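Local coordinates for protein beta-lactamase (Sphaerobacter thermophilus, PDB 4EWF) that probably hydrolyses the amide bond of beta-lactams to give substituted beta-amino acids, as a member of the class A beta-lactamase family, at residues V28-I32 and P164-A168; G222-V227 and V239-N245. All coordinates share one frame; numbering follows the deposited sequence.

Contact 1. Residues V28-I32 and P164-A168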
loop_
_atom_site.group_PDB
_atom_site.type_symbol
_atom_site.label_atom_id
_atom_site.label_comp_id
_atom_site.label_asym_id
_atom_site.label_seq_id
_atom_site.Cartn_x
_atom_site.Cartn_y
_atom_site.Cartn_z
ATOM N N VAL A 28 10.271 -6.284 11.590
ATOM C CA VAL A 28 9.649 -5.079 11.035
ATOM C C VAL A 28 10.585 -4.437 10.001
ATOM O O VAL A 28 11.805 -4.422 10.178
ATOM C CB VAL A 28 9.336 -4.050 12.165
ATOM C CG1 VAL A 28 8.897 -2.686 11.587
ATOM C CG2 VAL A 28 8.264 -4.610 13.111
ATOM N N GLY A 29 10.016 -3.943 8.909
ATOM C CA GLY A 29 10.752 -3.104 7.973
ATOM C C GLY A 29 9.965 -1.809 7.891
ATOM O O GLY A 29 8.738 -1.835 7.758
ATOM N N ALA A 30 10.655 -0.676 7.993
ATOM C CA ALA A 30 9.981 0.620 8.000
ATOM C C ALA A 30 10.849 1.674 7.351
ATOM O O ALA A 30 12.038 1.802 7.663
ATOM C CB ALA A 30 9.645 1.041 9.426
ATOM N N THR A 31 10.240 2.434 6.453
ATOM C CA THR A 31 10.859 3.611 5.881
ATOM C C THR A 31 9.833 4.726 6.001
ATOM O O THR A 31 8.729 4.620 5.486
ATOM C CB THR A 31 11.255 3.374 4.399
ATOM O OG1 THR A 31 12.260 2.357 4.339
ATOM C CG2 THR A 31 11.811 4.647 3.774
ATOM N N ILE A 32 10.194 5.789 6.704
ATOM C CA ILE A 32 9.252 6.836 7.028
ATOM C C ILE A 32 9.893 8.147 6.662
ATOM O O ILE A 32 10.991 8.453 7.120
ATOM C CB ILE A 32 8.902 6.812 8.530
ATOM C CG1 ILE A 32 8.165 5.510 8.876
ATOM C CG2 ILE A 32 8.089 8.069 8.921
ATOM C CD1 ILE A 32 8.122 5.186 10.364
ATOM N N PRO A 164 10.552 -1.797 2.175
ATOM C CA PRO A 164 9.983 -0.530 2.655
ATOM C C PRO A 164 10.546 0.656 1.845
ATOM O O PRO A 164 9.772 1.535 1.452
ATOM C CB PRO A 164 10.439 -0.473 4.130
ATOM C CG PRO A 164 10.717 -1.923 4.513
ATOM C CD PRO A 164 11.262 -2.546 3.234
ATOM N N ASP A 165 11.855 0.664 1.576
ATOM C CA ASP A 165 12.463 1.721 0.758
ATOM C C ASP A 165 11.739 1.909 -0.576
ATOM O O ASP A 165 11.440 3.042 -0.982
ATOM C CB ASP A 165 13.937 1.412 0.431
ATOM C CG ASP A 165 14.879 1.707 1.594
ATOM O OD1 ASP A 165 14.447 2.310 2.605
ATOM O OD2 ASP A 165 16.059 1.323 1.489
ATOM N N ASP A 166 11.509 0.804 -1.278
ATOM C CA ASP A 166 10.859 0.861 -2.584
ATOM C C ASP A 166 9.439 1.422 -2.494
ATOM O O ASP A 166 9.024 2.215 -3.334
ATOM C CB ASP A 166 10.804 -0.532 -3.221
ATOM C CG ASP A 166 12.144 -0.957 -3.828
ATOM O OD1 ASP A 166 13.139 -0.201 -3.685
ATOM O OD2 ASP A 166 12.205 -2.059 -4.428
ATOM N N TYR A 167 8.687 0.996 -1.487
ATOM C CA TYR A 167 7.298 1.436 -1.381
ATOM C C TYR A 167 7.168 2.880 -0.906
ATOM O O TYR A 167 6.197 3.563 -1.232
ATOM C CB TYR A 167 6.439 0.421 -0.592
ATOM C CG TYR A 167 5.965 -0.630 -1.567
ATOM C CD1 TYR A 167 4.703 -0.550 -2.124
ATOM C CD2 TYR A 167 6.829 -1.632 -2.020
ATOM C CE1 TYR A 167 4.267 -1.465 -3.062
ATOM C CE2 TYR A 167 6.405 -2.561 -2.980
ATOM C CZ TYR A 167 5.114 -2.459 -3.498
ATOM O OH TYR A 167 4.645 -3.356 -4.437
ATOM N N ALA A 168 8.176 3.368 -0.186
ATOM C CA ALA A 168 8.208 4.785 0.136
ATOM C C ALA A 168 8.435 5.599 -1.152
ATOM O O ALA A 168 7.787 6.624 -1.363
ATOM C CB ALA A 168 9.273 5.087 1.197
#
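D165 OD1 is gripped by two groups. T31 OG1 donates a hydrogen bond to D165 OD1 over 2.8 Å, and R41 on the adjoining strand 39-42 forms a salt bridge with the same oxygen. The hydroxyl reaches OD1 on its anti side, 26° out of the carboxylate plane. The two side chains cross at about a right angle. The nearby arginine would be expected to keep the carboxylate ionised. A single oxygen of D165 thus ties the first turn of helix 164-175 to two strands of the sheet.

The first torsion of T31 decides what each branch meets. With chi1 at -64°, OG1 lies beside the backbone N and faces the start of the helix. The methyl CG2 stands anti to that N and reaches one turn further along. There T31 CG2 packs on A168 CB at 3.6 Å. OG1 also rests against the proline ring, with T31 OG1 3.4 Å from P164 CB.

P164 packs against the strand nearer its start. Its CG lies over the backbone of G29, with P164 CG 3.5 Å from G29 C. G29 has no side chain, and this lets the ring come down onto the main chain. P164 also touches F242 of the neighbouring strand 235-244.

The segment axes approach to 7.3 Å, at 33° between their directions. T31 and the bare backbone of G29 face the helix, while V28 and I32 pack on I259 of helix 249-266. Strand 27-33 therefore lies between two helical layers. This is the alpha-beta-alpha sandwich of class A beta-lactamases, with the N-terminal turn of helix 164-175 seated on the central sheet.

Contact 2. Residues G222-V227 and V239-N245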
loop_
_atom_site.group_PDB
_atom_site.type_symbol
_atom_site.label_atom_id
_atom_site.label_comp_id
_atom_site.label_asym_id
_atom_site.label_seq_id
_atom_site.Cartn_x
_atom_site.Cartn_y
_atom_site.Cartn_z
ATOM N N GLY A 222 0.955 -14.587 8.762
ATOM C CA GLY A 222 2.282 -14.143 9.178
ATOM C C GLY A 222 2.744 -12.830 8.555
ATOM O O GLY A 222 3.902 -12.428 8.710
ATOM N N VAL A 223 1.850 -12.141 7.855
ATOM C CA VAL A 223 2.238 -10.919 7.151
ATOM C C VAL A 223 1.245 -9.782 7.349
ATOM O O VAL A 223 0.066 -9.917 7.017
ATOM C CB VAL A 223 2.406 -11.162 5.641
ATOM C CG1 VAL A 223 2.619 -9.833 4.930
ATOM C CG2 VAL A 223 3.594 -12.100 5.372
ATOM N N VAL A 224 1.716 -8.662 7.896
ATOM C CA VAL A 224 0.856 -7.483 8.066
ATOM C C VAL A 224 1.600 -6.215 7.616
ATOM O O VAL A 224 2.612 -5.828 8.223
ATOM C CB VAL A 224 0.351 -7.358 9.528
ATOM C CG1 VAL A 224 -0.604 -6.141 9.696
ATOM C CG2 VAL A 224 -0.344 -8.657 9.966
ATOM N N ASN A 225 1.126 -5.602 6.530
ATOM C CA ASN A 225 1.788 -4.431 5.946
ATOM C C ASN A 225 0.799 -3.279 5.787
ATOM O O ASN A 225 -0.416 -3.501 5.711
ATOM C CB ASN A 225 2.369 -4.739 4.540
ATOM C CG ASN A 225 3.146 -6.040 4.472
ATOM O OD1 ASN A 225 3.834 -6.426 5.417
ATOM N ND2 ASN A 225 3.072 -6.712 3.316
ATOM N N ASP A 226 1.322 -2.056 5.703
ATOM C CA ASP A 226 0.528 -0.888 5.297
ATOM C C ASP A 226 1.465 0.159 4.685
ATOM O O ASP A 226 2.542 0.429 5.214
ATOM C CB ASP A 226 -0.272 -0.317 6.476
ATOM C CG ASP A 226 -1.514 0.471 6.031
ATOM O OD1 ASP A 226 -1.867 0.437 4.827
ATOM O OD2 ASP A 226 -2.139 1.129 6.893
ATOM N N VAL A 227 1.071 0.718 3.551
ATOM C CA VAL A 227 1.911 1.672 2.838
ATOM C C VAL A 227 1.065 2.872 2.480
ATOM O O VAL A 227 0.037 2.724 1.826
ATOM C CB VAL A 227 2.461 1.065 1.522
ATOM C CG1 VAL A 227 3.124 2.166 0.663
ATOM C CG2 VAL A 227 3.426 -0.084 1.813
ATOM N N VAL A 239 4.755 6.810 4.916
ATOM C CA VAL A 239 4.921 5.656 5.787
ATOM C C VAL A 239 4.831 4.325 5.031
ATOM O O VAL A 239 3.804 3.997 4.453
ATOM C CB VAL A 239 3.857 5.662 6.908
ATOM C CG1 VAL A 239 3.977 4.390 7.777
ATOM C CG2 VAL A 239 3.986 6.937 7.737
ATOM N N ALA A 240 5.914 3.564 5.041
ATOM C CA ALA A 240 5.893 2.221 4.467
ATOM C C ALA A 240 6.386 1.228 5.525
ATOM O O ALA A 240 7.570 1.189 5.857
ATOM C CB ALA A 240 6.763 2.166 3.198
ATOM N N VAL A 241 5.465 0.465 6.097
ATOM C CA VAL A 241 5.829 -0.487 7.138
ATOM C C VAL A 241 5.403 -1.885 6.740
ATOM O O VAL A 241 4.255 -2.105 6.365
ATOM C CB VAL A 241 5.174 -0.116 8.480
ATOM C CG1 VAL A 241 5.501 -1.150 9.556
ATOM C CG2 VAL A 241 5.647 1.271 8.902
ATOM N N PHE A 242 6.354 -2.813 6.786
ATOM C CA PHE A 242 6.101 -4.223 6.531
ATOM C C PHE A 242 6.381 -5.003 7.796
ATOM O O PHE A 242 7.362 -4.727 8.487
ATOM C CB PHE A 242 6.985 -4.715 5.370
ATOM C CG PHE A 242 6.586 -4.120 4.045
ATOM C CD1 PHE A 242 5.875 -4.871 3.120
ATOM C CD2 PHE A 242 6.858 -2.790 3.757
ATOM C CE1 PHE A 242 5.479 -4.320 1.897
ATOM C CE2 PHE A 242 6.463 -2.222 2.534
ATOM C CZ PHE A 242 5.763 -2.997 1.606
ATOM N N THR A 243 5.518 -5.966 8.123
ATOM C CA THR A 243 5.808 -6.797 9.288
ATOM C C THR A 243 5.609 -8.268 8.956
ATOM O O THR A 243 4.742 -8.638 8.168
ATOM C CB THR A 243 4.976 -6.443 10.559
ATOM O OG1 THR A 243 3.683 -7.066 10.494
ATOM C CG2 THR A 243 4.830 -4.930 10.754
ATOM N N GLU A 244 6.410 -9.103 9.598
ATOM C CA GLU A 244 6.466 -10.507 9.264
ATOM C C GLU A 244 6.633 -11.315 10.542
ATOM O O GLU A 244 7.484 -11.003 11.391
ATOM C CB GLU A 244 7.657 -10.677 8.314
ATOM C CG GLU A 244 8.177 -12.030 8.062
ATOM C CD GLU A 244 9.397 -11.961 7.147
ATOM O OE1 GLU A 244 9.276 -11.377 6.051
ATOM O OE2 GLU A 244 10.473 -12.457 7.537
ATOM N N ASN A 245 5.820 -12.357 10.685
ATOM C CA ASN A 245 5.917 -13.259 11.825
ATOM C C ASN A 245 5.695 -12.639 13.203
ATOM O O ASN A 245 6.193 -13.170 14.191
ATOM C CB ASN A 245 7.268 -13.985 11.812
ATOM C CG ASN A 245 7.453 -14.808 10.566
ATOM O OD1 ASN A 245 6.518 -15.473 10.111
ATOM N ND2 ASN A 245 8.639 -14.733 9.973
HETATM O O HOH W 1 3.509 -9.981 11.039
HETATM O O HOH W 2 5.657 -14.610 7.265
HETATM O O HOH W 3 5.736 -8.495 5.530
#
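Segments 222-227 and 239-245 run antiparallel, with axes 4.7 Å apart, as neighbouring arms of the hairpin 223-232 and 235-244. D226 and V241 form a regular hydrogen-bonded pair. D226 N donates to V241 O at 3.0 Å and V241 N to D226 O at 3.1 Å, both nearly straight. V223 with E244 and V227 with A240 are non-hydrogen-bonded pairs. Just beyond the paired strands, N245 N donates to G222 O at 2.8 Å.

The middle is less regular. V224 N donates to T243 O, but the return bond, from T243 N to V224 O, is weak and bent to 127°. T243 N also donates to N225 OD1 at 3.2 Å. The amide oxygen receives this N-H in its carbonyl plane. V224 O gains a second donor, T243 OG1, at 2.8 Å, in the carbonyl plane and on a lone pair. The T243 chi1 of 83° sets OG1 between the backbone N and the carbonyl carbon, turned to the partner strand. A water bridges N225 OD1 and T243 O, and another donates to T243 OG1.

N225, V227 and F242 share one face of the sheet. The N225 amide lies obliquely against the F242 ring, with planes 46° apart and N225 CG 3.3 Å from F242 CD1. N225 ND2 is held outside the pair by R49 O, which helps fix which way the amide is turned. Further along the same ring, V227 CG2 meets F242 CZ at 3.7 Å. V224, V241 and T243 lie on the other face and touch I256 of helix 249-266.

Side-chain groups thus supplement the bent backbone bond. The N-H of buried T243 has a second acceptor in N225 OD1, and V224 O a second donor in the T243 hydroxyl.

Overall arrangement
Contacts 1 and 2 meet in the same five-stranded sheet, with centres about 9 Å apart. Strand 235-244 lies between strands 27-33 and 223-232, so it takes part in contact 2 and also pairs with strand 27-33 of contact 1. Probable hydrogen bonds make the join: G29 O with F242 N at 2.8 Å and T31 N with A240 O at 3.0 Å. Helix 164-175 spans both contacts on one face, with P164 on F242 and Y167 on V227. V227 also lies near, without touching, residues that fit the SxxK pattern of this family, S52 and K55 among them, consistent with a place beside the active site.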